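Endo-beta-1,2-glucanase (Talaromyces funiculosus, PDB 6IMV) hydrolyses internal beta-1,2-glucosidic linkages of beta-1,2-glucan, as a fungal endo-acting glycoside hydrolase. Local coordinates at residues 420-429 against 493-501. Residues are numbered along the deposited sequence; the frame is centred on the assembly and turned at random. Where two conformers were deposited one is given.
With NAG (2-acetamido-2-deoxy-beta-D-glucopyranose), chain C.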
# COMPACT_ATOMS: atom_id res chain seq x y z
N THR A 420 17.71 3.22 -0.03
CA THR A 420 19.09 3.68 -0.03
C THR A 420 19.13 5.13 0.48
O THR A 420 18.23 5.92 0.23
CB THR A 420 19.71 3.60 -1.43
OG1 THR A 420 21.06 4.05 -1.35
CG2 THR A 420 18.98 4.41 -2.48
N ARG A 421 20.21 5.47 1.18
CA ARG A 421 20.54 6.86 1.40
C ARG A 421 20.70 7.54 0.04
O ARG A 421 21.24 6.93 -0.91
CB ARG A 421 21.82 6.98 2.24
CG ARG A 421 21.62 6.69 3.72
CD ARG A 421 22.87 6.94 4.54
NE ARG A 421 23.28 8.34 4.46
CZ ARG A 421 22.84 9.32 5.25
NH1 ARG A 421 21.94 9.09 6.18
NH2 ARG A 421 23.32 10.54 5.09
N ARG A 422 20.23 8.79 -0.08
CA ARG A 422 20.38 9.50 -1.34
C ARG A 422 21.86 9.79 -1.63
O ARG A 422 22.22 9.98 -2.79
CB ARG A 422 19.51 10.77 -1.38
CG ARG A 422 19.85 11.83 -0.35
CD ARG A 422 18.88 12.99 -0.49
NE ARG A 422 19.04 13.99 0.54
CZ ARG A 422 19.95 14.95 0.54
NH1 ARG A 422 20.83 15.04 -0.45
NH2 ARG A 422 19.97 15.82 1.53
N ASP A 423 22.72 9.78 -0.61
CA ASP A 423 24.17 10.01 -0.80
C ASP A 423 24.90 8.67 -1.05
O ASP A 423 26.12 8.65 -1.25
CB ASP A 423 24.77 10.77 0.38
CG ASP A 423 24.85 10.01 1.70
OD1 ASP A 423 24.64 8.78 1.70
OD2 ASP A 423 25.11 10.65 2.72
N GLY A 424 24.17 7.56 -1.01
CA GLY A 424 24.69 6.25 -1.41
C GLY A 424 25.67 5.62 -0.43
O GLY A 424 26.36 4.67 -0.80
N THR A 425 25.71 6.09 0.82
CA THR A 425 26.65 5.58 1.83
C THR A 425 26.02 4.46 2.67
O THR A 425 26.68 3.88 3.53
CB THR A 425 27.12 6.69 2.78
OG1 THR A 425 25.97 7.20 3.47
CG2 THR A 425 27.84 7.81 2.06
N GLY A 426 24.74 4.16 2.45
CA GLY A 426 24.04 3.15 3.21
C GLY A 426 22.78 2.67 2.49
O GLY A 426 22.21 3.39 1.69
N VAL A 427 22.37 1.45 2.83
CA VAL A 427 21.22 0.79 2.23
C VAL A 427 20.47 0.04 3.35
O VAL A 427 21.09 -0.44 4.30
CB VAL A 427 21.68 -0.14 1.09
CG1 VAL A 427 20.64 -1.17 0.72
CG2 VAL A 427 22.10 0.64 -0.14
N SER A 428 19.14 -0.03 3.22
CA SER A 428 18.32 -0.91 4.06
C SER A 428 18.29 -2.29 3.40
O SER A 428 17.59 -2.48 2.41
CB SER A 428 16.93 -0.36 4.24
OG SER A 428 16.19 -1.15 5.16
N ALA A 429 19.06 -3.23 3.95
CA ALA A 429 19.19 -4.57 3.37
C ALA A 429 17.99 -5.40 3.83
O ALA A 429 18.08 -6.24 4.73
CB ALA A 429 20.51 -5.17 3.78
N VAL A 493 22.26 8.02 -7.91
CA VAL A 493 22.68 7.67 -6.58
C VAL A 493 24.21 7.57 -6.61
O VAL A 493 24.75 6.77 -7.37
CB VAL A 493 22.04 6.35 -6.09
CG1 VAL A 493 22.54 5.97 -4.70
CG2 VAL A 493 20.52 6.43 -6.11
N PRO A 494 24.96 8.36 -5.80
CA PRO A 494 26.42 8.24 -5.77
C PRO A 494 26.90 6.82 -5.43
O PRO A 494 26.27 6.13 -4.61
CB PRO A 494 26.81 9.22 -4.64
CG PRO A 494 25.69 10.22 -4.60
CD PRO A 494 24.45 9.39 -4.88
N ASP A 495 27.99 6.39 -6.08
CA ASP A 495 28.72 5.18 -5.69
C ASP A 495 29.87 5.59 -4.77
O ASP A 495 30.78 6.29 -5.20
CB ASP A 495 29.27 4.43 -6.90
CG ASP A 495 30.09 3.20 -6.55
OD1 ASP A 495 30.14 2.83 -5.34
OD2 ASP A 495 30.65 2.59 -7.47
N THR A 496 29.81 5.15 -3.51
CA THR A 496 30.76 5.55 -2.49
C THR A 496 31.59 4.36 -2.00
O THR A 496 32.28 4.47 -1.00
CB THR A 496 30.02 6.18 -1.30
OG1 THR A 496 29.21 5.17 -0.69
CG2 THR A 496 29.18 7.37 -1.70
N GLY A 497 31.50 3.22 -2.68
CA GLY A 497 32.24 2.04 -2.27
C GLY A 497 31.37 0.90 -1.75
O GLY A 497 31.90 -0.18 -1.45
N LEU A 498 30.06 1.10 -1.64
CA LEU A 498 29.16 -0.03 -1.40
C LEU A 498 29.29 -1.01 -2.57
O LEU A 498 29.44 -0.59 -3.71
CB LEU A 498 27.70 0.45 -1.29
CG LEU A 498 27.35 1.30 -0.07
CD1 LEU A 498 25.87 1.62 -0.05
CD2 LEU A 498 27.77 0.61 1.22
N VAL A 499 29.16 -2.30 -2.27
CA VAL A 499 29.33 -3.38 -3.24
C VAL A 499 27.99 -4.10 -3.41
O VAL A 499 27.35 -4.45 -2.43
CB VAL A 499 30.44 -4.35 -2.80
CG1 VAL A 499 30.66 -5.47 -3.83
CG2 VAL A 499 31.75 -3.63 -2.51
N ASP A 500 27.58 -4.33 -4.67
CA ASP A 500 26.35 -5.07 -4.95
C ASP A 500 26.39 -6.41 -4.22
O ASP A 500 27.47 -6.99 -3.98
CB ASP A 500 26.16 -5.28 -6.46
CG ASP A 500 25.59 -4.08 -7.20
OD1 ASP A 500 25.16 -3.11 -6.54
OD2 ASP A 500 25.58 -4.13 -8.43
N PHE A 501 25.20 -6.92 -3.89
CA PHE A 501 25.04 -8.26 -3.34
C PHE A 501 25.69 -9.28 -4.28
O PHE A 501 25.58 -9.17 -5.49
CB PHE A 501 23.55 -8.57 -3.14
CG PHE A 501 22.85 -7.67 -2.16
CD1 PHE A 501 23.33 -7.52 -0.86
CD2 PHE A 501 21.67 -7.03 -2.50
CE1 PHE A 501 22.67 -6.71 0.05
CE2 PHE A 501 21.01 -6.23 -1.59
CZ PHE A 501 21.51 -6.07 -0.31
C1 NAG C . 22.15 9.76 12.43
C2 NAG C . 23.19 10.81 12.07
C3 NAG C . 24.20 11.02 13.21
C4 NAG C . 23.53 11.12 14.58
C5 NAG C . 22.58 9.92 14.73
C6 NAG C . 21.93 9.80 16.10
C7 NAG C . 23.76 10.68 9.67
C8 NAG C . 24.64 9.96 8.70
N2 NAG C . 23.93 10.31 10.93
O3 NAG C . 24.97 12.21 12.99
O4 NAG C . 24.58 11.16 15.57
O5 NAG C . 21.58 10.04 13.71
O6 NAG C . 20.84 10.72 16.22
O7 NAG C . 22.95 11.53 9.33
O HOH W 1 27.67 3.35 -2.85
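Thr496 and Leu498, in the C-terminal tail, close over Gly424 in the beta hairpin that joins strands 415-421 and 427-432. A type I turn from Arg421 to Gly424 opens the hairpin loop. Gly424 has a positive phi (74°), and its CA-H points at Pro494 O, 3.6 Å from CA; a side chain there would collide with that carbonyl, so glycine fits on both counts. Its own O is gripped twice: Thr496 OG1 donates from above the carbonyl plane (2.9 Å), and a water, which also accepts from Thr496 N, donates to it. Threonine suits this place because its hydroxyl serves Gly424 O while its methyl, CG2, rests against Asp423 O and Thr425 CG2.

Leu498 can be followed outward: CB leads to CG, 3.6 Å from Gly424 O, where the chain forks. CD1 presses on Gly424 O and Gly426 N and reaches Val427 CG2 at 3.9 Å, while CD2 lies near Thr425 O; this apolar fork suits leucine to cover the hairpin backbone.

At the start of the turn, Arg421 bends at chi3 (61°), which carries its guanidinium back to Asp423: NE meets OD1 and NH2 meets OD2 (3.0 Å), the latter in the guanidinium plane. Asp379 OD2 forms a salt bridge with NH1, and a glycan NAG methyl, C8, lies over one guanidinium face. A methionine here would probably leave Asp423 and Asp379 without their shared positive mate. Asp423 suits the turn because OD1 also closes an Asx turn, accepting from Thr425 N (anti side) and Thr425 OG1 (syn side, 2.7 Å), both tilted about 30° from the carboxylate plane.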